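Local coordinates for nuclear receptor corepressor 2 (Homo sapiens, PDB 4A69), which probably serves nuclear receptors as a transcriptional corepressor, and binds an inositol tetrakisphosphate between a Myb-like (SANT) domain and a partner protein, at residues Glu52-Lys57 / Val81-Leu86; Met59-Pro62 / Gly66-Ala69. All coordinates share one frame; numbering follows the deposited sequence.

Overall arrangement
Past an N-terminal arm that carries helix 33-42, the chain enters a Myb-like domain of three helices, and both contacts belong to it. Helix 48-60 comes first and serves both. Its middle, Glu52-Lys57, meets Val81-Leu86 of the last helix, 77-87, in contact 1, which closes the larger loop. Inside that loop sits contact 2, a shorter closure in which the end of helix 48-60 and the residues after it turn back onto helix 65-70. The two centres lie about 9 Å apart and touch through Ile68, which packs on Phe54 and Lys57. Together they tie the first helix of the domain to its second and third.

Contact 1 of 2, residues Glu52-Lys57 / Val81-Leu86; sequences ETFREK and VLYYYL. With I0P (D-myo inositol 1,4,5,6 tetrakisphosphate), chain Q.
In the helical core of the Myb-like domain, helix 48-60 meets helix 77-87 through the ring of Phe54, which is received by Tyr83 and Tyr84. The Tyr83 ring gives an edge-to-face pair: its CD2-CE2 edge stands over one face of Phe54, with ring centroids 4.9 Å apart and planes at 77°. Tyr83 CD2 lies 3.6 Å above the Phe54 plane, over the ring centre, and the nearest atoms are Tyr83 CE2 and Phe54 CD1 at 3.7 Å. Phe54 CZ reaches Tyr84 CB at 3.9 Å. With CG anti to the backbone N (chi1 -179°), Phe54 carries its ring to the other helix. Phe65 and Ile68 of helix 65-70 also pack on it.

Tyr84 touches Phe54 with its root and the ligand with its tip, where OH donates to I0P O35 at 2.6 Å. Tyr85 OH donates to O25 of the same phosphate, also at 2.6 Å, and CD2 of Tyr84 lies over the Tyr85 ring face. I0P is also hydrogen-bonded to Lys63, Lys88 and residues of another protein's chain. The chemistry is divided: aromatic and aliphatic carbons join the helices, while two phenol hydroxyls grip one phosphate as neutral donors, leaving charge compensation probably to the lysines.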
loop_
_atom_site.group_PDB
_atom_site.type_symbol
_atom_site.label_atom_id
_atom_site.label_comp_id
_atom_site.label_asym_id
_atom_site.label_seq_id
_atom_site.Cartn_x
_atom_site.Cartn_y
_atom_site.Cartn_z
ATOM N N GLU C 52 -23.503 -2.947 -24.435
ATOM C CA GLU C 52 -24.593 -3.885 -24.171
ATOM C C GLU C 52 -24.107 -5.306 -23.846
ATOM O O GLU C 52 -24.673 -5.976 -22.977
ATOM C CB GLU C 52 -25.594 -3.882 -25.334
ATOM C CG GLU C 52 -27.044 -4.100 -24.916
ATOM C CD GLU C 52 -27.386 -5.564 -24.697
ATOM O OE1 GLU C 52 -26.650 -6.443 -25.197
ATOM O OE2 GLU C 52 -28.400 -5.843 -24.027
ATOM N N THR C 53 -23.059 -5.756 -24.535
ATOM C CA THR C 53 -22.459 -7.076 -24.272
ATOM C C THR C 53 -21.870 -7.169 -22.860
ATOM O O THR C 53 -22.052 -8.174 -22.169
ATOM C CB THR C 53 -21.388 -7.431 -25.322
ATOM O OG1 THR C 53 -21.936 -7.236 -26.629
ATOM C CG2 THR C 53 -20.932 -8.886 -25.182
ATOM N N PHE C 54 -21.176 -6.113 -22.437
ATOM C CA PHE C 54 -20.644 -6.030 -21.071
ATOM C C PHE C 54 -21.742 -6.357 -20.046
ATOM O O PHE C 54 -21.611 -7.294 -19.249
ATOM C CB PHE C 54 -20.054 -4.630 -20.816
ATOM C CG PHE C 54 -19.459 -4.452 -19.434
ATOM C CD1 PHE C 54 -20.245 -4.023 -18.367
ATOM C CD2 PHE C 54 -18.106 -4.701 -19.207
ATOM C CE1 PHE C 54 -19.700 -3.855 -17.100
ATOM C CE2 PHE C 54 -17.556 -4.536 -17.943
ATOM C CZ PHE C 54 -18.355 -4.109 -16.889
ATOM N N ARG C 55 -22.831 -5.594 -20.108
ATOM C CA ARG C 55 -23.957 -5.718 -19.180
ATOM C C ARG C 55 -24.526 -7.136 -19.074
ATOM O O ARG C 55 -24.658 -7.675 -17.971
ATOM C CB ARG C 55 -25.059 -4.725 -19.566
ATOM C CG ARG C 55 -26.173 -4.603 -18.535
ATOM C CD ARG C 55 -27.335 -3.763 -19.050
ATOM N NE ARG C 55 -27.814 -4.225 -20.352
ATOM C CZ ARG C 55 -28.900 -3.765 -20.963
ATOM N NH1 ARG C 55 -29.647 -2.823 -20.393
ATOM N NH2 ARG C 55 -29.244 -4.251 -22.147
ATOM N N GLU C 56 -24.849 -7.738 -20.217
ATOM C CA GLU C 56 -25.455 -9.071 -20.236
ATOM C C GLU C 56 -24.493 -10.123 -19.714
ATOM O O GLU C 56 -24.884 -11.008 -18.949
ATOM C CB GLU C 56 -25.927 -9.450 -21.643
ATOM C CG GLU C 56 -26.806 -10.698 -21.667
ATOM C CD GLU C 56 -26.431 -11.665 -22.777
ATOM O OE1 GLU C 56 -26.352 -11.230 -23.948
ATOM O OE2 GLU C 56 -26.205 -12.862 -22.471
ATOM N N LYS C 57 -23.232 -10.022 -20.126
ATOM C CA LYS C 57 -22.212 -10.935 -19.628
ATOM C C LYS C 57 -21.957 -10.715 -18.144
ATOM O O LYS C 57 -21.716 -11.675 -17.406
ATOM C CB LYS C 57 -20.920 -10.819 -20.443
ATOM C CG LYS C 57 -21.051 -11.315 -21.877
ATOM C CD LYS C 57 -21.484 -12.774 -21.910
ATOM C CE LYS C 57 -21.946 -13.185 -23.297
ATOM N NZ LYS C 57 -22.155 -14.657 -23.345
ATOM N N VAL C 81 -12.267 -3.827 -16.577
ATOM C CA VAL C 81 -12.143 -3.314 -15.198
ATOM C C VAL C 81 -12.309 -1.786 -15.195
ATOM O O VAL C 81 -13.090 -1.259 -14.412
ATOM C CB VAL C 81 -10.805 -3.711 -14.500
ATOM C CG1 VAL C 81 -10.662 -3.036 -13.138
ATOM C CG2 VAL C 81 -10.677 -5.216 -14.334
ATOM N N LEU C 82 -11.571 -1.084 -16.054
ATOM C CA LEU C 82 -11.652 0.372 -16.090
ATOM C C LEU C 82 -13.073 0.885 -16.404
ATOM O O LEU C 82 -13.557 1.821 -15.767
ATOM C CB LEU C 82 -10.642 0.956 -17.068
ATOM C CG LEU C 82 -10.600 2.484 -17.168
ATOM C CD1 LEU C 82 -10.170 3.154 -15.869
ATOM C CD2 LEU C 82 -9.735 2.939 -18.332
ATOM N N TYR C 83 -13.725 0.264 -17.382
ATOM C CA TYR C 83 -15.093 0.631 -17.765
ATOM C C TYR C 83 -16.052 0.446 -16.590
ATOM O O TYR C 83 -16.853 1.336 -16.299
ATOM C CB TYR C 83 -15.550 -0.184 -18.983
ATOM C CG TYR C 83 -16.990 0.052 -19.399
ATOM C CD1 TYR C 83 -17.353 1.202 -20.114
ATOM C CD2 TYR C 83 -17.987 -0.873 -19.082
ATOM C CE1 TYR C 83 -18.672 1.424 -20.490
ATOM C CE2 TYR C 83 -19.306 -0.661 -19.459
ATOM C CZ TYR C 83 -19.641 0.487 -20.162
ATOM O OH TYR C 83 -20.948 0.701 -20.538
ATOM N N TYR C 84 -15.940 -0.691 -15.906
ATOM C CA TYR C 84 -16.754 -0.989 -14.729
ATOM C C TYR C 84 -16.701 0.131 -13.693
ATOM O O TYR C 84 -17.743 0.583 -13.214
ATOM C CB TYR C 84 -16.322 -2.314 -14.101
ATOM C CG TYR C 84 -16.927 -2.622 -12.752
ATOM C CD1 TYR C 84 -18.228 -3.117 -12.653
ATOM C CD2 TYR C 84 -16.179 -2.489 -11.575
ATOM C CE1 TYR C 84 -18.786 -3.417 -11.434
ATOM C CE2 TYR C 84 -16.738 -2.801 -10.333
ATOM C CZ TYR C 84 -18.045 -3.260 -10.274
ATOM O OH TYR C 84 -18.633 -3.589 -9.076
ATOM N N TYR C 85 -15.493 0.594 -13.365
ATOM C CA TYR C 85 -15.361 1.669 -12.380
ATOM C C TYR C 85 -15.786 3.042 -12.897
ATOM O O TYR C 85 -16.286 3.856 -12.133
ATOM C CB TYR C 85 -13.950 1.717 -11.818
ATOM C CG TYR C 85 -13.689 0.621 -10.817
ATOM C CD1 TYR C 85 -14.227 0.689 -9.530
ATOM C CD2 TYR C 85 -12.929 -0.493 -11.160
ATOM C CE1 TYR C 85 -14.008 -0.324 -8.605
ATOM C CE2 TYR C 85 -12.692 -1.508 -10.243
ATOM C CZ TYR C 85 -13.229 -1.411 -8.965
ATOM O OH TYR C 85 -13.012 -2.412 -8.052
ATOM N N LEU C 86 -15.580 3.295 -14.188
ATOM C CA LEU C 86 -15.956 4.582 -14.791
ATOM C C LEU C 86 -17.487 4.769 -14.912
ATOM O O LEU C 86 -17.979 5.897 -14.926
ATOM C CB LEU C 86 -15.242 4.780 -16.136
ATOM C CG LEU C 86 -13.760 5.203 -16.058
ATOM C CD1 LEU C 86 -13.093 5.149 -17.424
ATOM C CD2 LEU C 86 -13.583 6.585 -15.442
HETATM O O21 I0P Q . -19.751 1.671 -0.884
HETATM P P1 I0P Q . -20.219 0.529 -1.758
HETATM O O41 I0P Q . -20.481 0.873 -3.213
HETATM O O31 I0P Q . -21.300 -0.329 -1.167
HETATM O O11 I0P Q . -18.904 -0.417 -1.817
HETATM C C1 I0P Q . -18.915 -1.644 -2.545
HETATM C C6 I0P Q . -17.603 -1.855 -3.299
HETATM O O16 I0P Q . -17.450 -0.767 -4.195
HETATM P P6 I0P Q . -16.156 0.179 -4.173
HETATM O O46 I0P Q . -15.005 -0.758 -4.497
HETATM O O26 I0P Q . -16.043 0.717 -2.783
HETATM O O36 I0P Q . -16.419 1.197 -5.246
HETATM C C5 I0P Q . -17.621 -3.184 -4.058
HETATM O O15 I0P Q . -16.381 -3.385 -4.741
HETATM P P5 I0P Q . -16.143 -3.324 -6.322
HETATM O O45 I0P Q . -15.772 -4.742 -6.702
HETATM O O35 I0P Q . -17.433 -2.837 -6.952
HETATM O O25 I0P Q . -15.020 -2.335 -6.415
HETATM C C2 I0P Q . -19.180 -2.773 -1.559
HETATM O O12 I0P Q . -18.196 -2.715 -0.511
HETATM C C3 I0P Q . -19.155 -4.115 -2.278
HETATM O O13 I0P Q . -19.271 -5.138 -1.300
HETATM C C4 I0P Q . -17.864 -4.338 -3.075
HETATM O O14 I0P Q . -17.984 -5.570 -3.778
HETATM P P4 I0P Q . -17.493 -6.979 -3.203
HETATM O O24 I0P Q . -16.191 -6.675 -2.502
HETATM O O44 I0P Q . -18.548 -7.439 -2.222
HETATM O O34 I0P Q . -17.437 -7.830 -4.453
#

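Contact 2 of 2, residues Met59-Pro62 / Gly66-Ala69; sequences MQHP and GLIA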
loop_
_atom_site.group_PDB
_atom_site.type_symbol
_atom_site.label_atom_id
_atom_site.label_comp_id
_atom_site.label_asym_id
_atom_site.label_seq_id
_atom_site.Cartn_x
_atom_site.Cartn_y
_atom_site.Cartn_z
ATOM N N MET C 59 -24.197 -9.408 -15.663
ATOM C CA MET C 59 -25.291 -9.929 -14.835
ATOM C C MET C 59 -25.340 -11.451 -14.831
ATOM O O MET C 59 -25.692 -12.054 -13.820
ATOM C CB MET C 59 -26.643 -9.305 -15.207
ATOM C CG MET C 59 -26.791 -7.854 -14.748
ATOM S SD MET C 59 -26.260 -7.528 -13.041
ATOM C CE MET C 59 -26.301 -5.734 -12.996
ATOM N N GLN C 60 -24.946 -12.067 -15.946
ATOM C CA GLN C 60 -24.765 -13.521 -15.998
ATOM C C GLN C 60 -23.583 -13.979 -15.136
ATOM O O GLN C 60 -23.716 -14.906 -14.328
ATOM C CB GLN C 60 -24.600 -13.995 -17.442
ATOM C CG GLN C 60 -25.890 -13.963 -18.247
ATOM C CD GLN C 60 -25.726 -14.512 -19.653
ATOM O OE1 GLN C 60 -24.670 -14.372 -20.274
ATOM N NE2 GLN C 60 -26.779 -15.139 -20.166
ATOM N N HIS C 61 -22.445 -13.302 -15.295
ATOM C CA HIS C 61 -21.230 -13.606 -14.531
ATOM C C HIS C 61 -20.684 -12.372 -13.855
ATOM O O HIS C 61 -19.877 -11.644 -14.451
ATOM C CB HIS C 61 -20.174 -14.217 -15.442
ATOM C CG HIS C 61 -20.659 -15.414 -16.216
ATOM N ND1 HIS C 61 -20.552 -16.673 -15.745
ATOM C CD2 HIS C 61 -21.268 -15.509 -17.467
ATOM C CE1 HIS C 61 -21.065 -17.530 -16.643
ATOM N NE2 HIS C 61 -21.502 -16.818 -17.697
ATOM N N PRO C 62 -21.095 -12.124 -12.593
ATOM C CA PRO C 62 -20.800 -10.825 -11.983
ATOM C C PRO C 62 -19.324 -10.679 -11.643
ATOM O O PRO C 62 -18.787 -11.487 -10.887
ATOM C CB PRO C 62 -21.662 -10.821 -10.713
ATOM C CG PRO C 62 -21.921 -12.261 -10.392
ATOM C CD PRO C 62 -21.612 -13.098 -11.608
ATOM N N GLY C 66 -12.610 -11.588 -16.873
ATOM C CA GLY C 66 -11.955 -12.510 -17.804
ATOM C C GLY C 66 -12.957 -13.004 -18.833
ATOM O O GLY C 66 -12.726 -12.900 -20.043
ATOM N N LEU C 67 -14.088 -13.521 -18.350
ATOM C CA LEU C 67 -15.156 -13.984 -19.242
ATOM C C LEU C 67 -15.730 -12.847 -20.091
ATOM O O LEU C 67 -15.909 -13.001 -21.297
ATOM C CB LEU C 67 -16.259 -14.690 -18.444
ATOM C CG LEU C 67 -17.283 -15.579 -19.158
ATOM C CD1 LEU C 67 -16.678 -16.352 -20.318
ATOM C CD2 LEU C 67 -17.890 -16.544 -18.153
ATOM N N ILE C 68 -16.002 -11.700 -19.473
ATOM C CA ILE C 68 -16.566 -10.570 -20.207
ATOM C C ILE C 68 -15.643 -10.149 -21.354
ATOM O O ILE C 68 -16.084 -10.049 -22.509
ATOM C CB ILE C 68 -16.899 -9.378 -19.281
ATOM C CG1 ILE C 68 -18.036 -9.745 -18.327
ATOM C CG2 ILE C 68 -17.270 -8.140 -20.092
ATOM C CD1 ILE C 68 -18.110 -8.878 -17.086
ATOM N N ALA C 69 -14.363 -9.925 -21.041
ATOM C CA ALA C 69 -13.388 -9.514 -22.056
ATOM C C ALA C 69 -13.324 -10.485 -23.236
ATOM O O ALA C 69 -13.121 -10.069 -24.373
ATOM C CB ALA C 69 -12.010 -9.345 -21.440
#
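His61 lays one face of its imidazole against a single methyl group of Leu67, and the tight part of the contact is concentrated there. Leu67 CD2 sits 3.4 Å from the ring centroid and only 3° off the ring normal, a CH-pi contact with the carbon almost exactly above the centre. All five ring atoms are therefore nearly equidistant from it: CD2 of Leu67 is 3.6 Å from CG of His61 and 3.7 Å from NE2 of His61. The imidazole reaches this place with CG beside its own backbone N (chi1 -54°) and the ring turned crosswise to the side-chain stem. Leu67 answers with CG on the far side from its backbone N (chi1 -164°), which carries the branched end out to the histidine.

The setting is the turn between the first and second helices of the Myb-like domain. His61 is the first residue to abandon helical backbone angles after helix 48-60, and helix 65-70 begins a few residues later. Near the start of this second helix, Leu67 N is hydrogen-bonded to Asn64 OD1.

Toward the interior the direct contact is looser: CD1 of Ile68 comes no closer than 4.2 Å, to the carbonyl O of His61. Ile68 is nevertheless buried, because Lys57 and Phe58 of helix 48-60 and Cys80 of helix 77-87 pack around it. On the outer side, His61 and Leu67 remain partly exposed, although they supply most of the 128 Å² buried between the two segments.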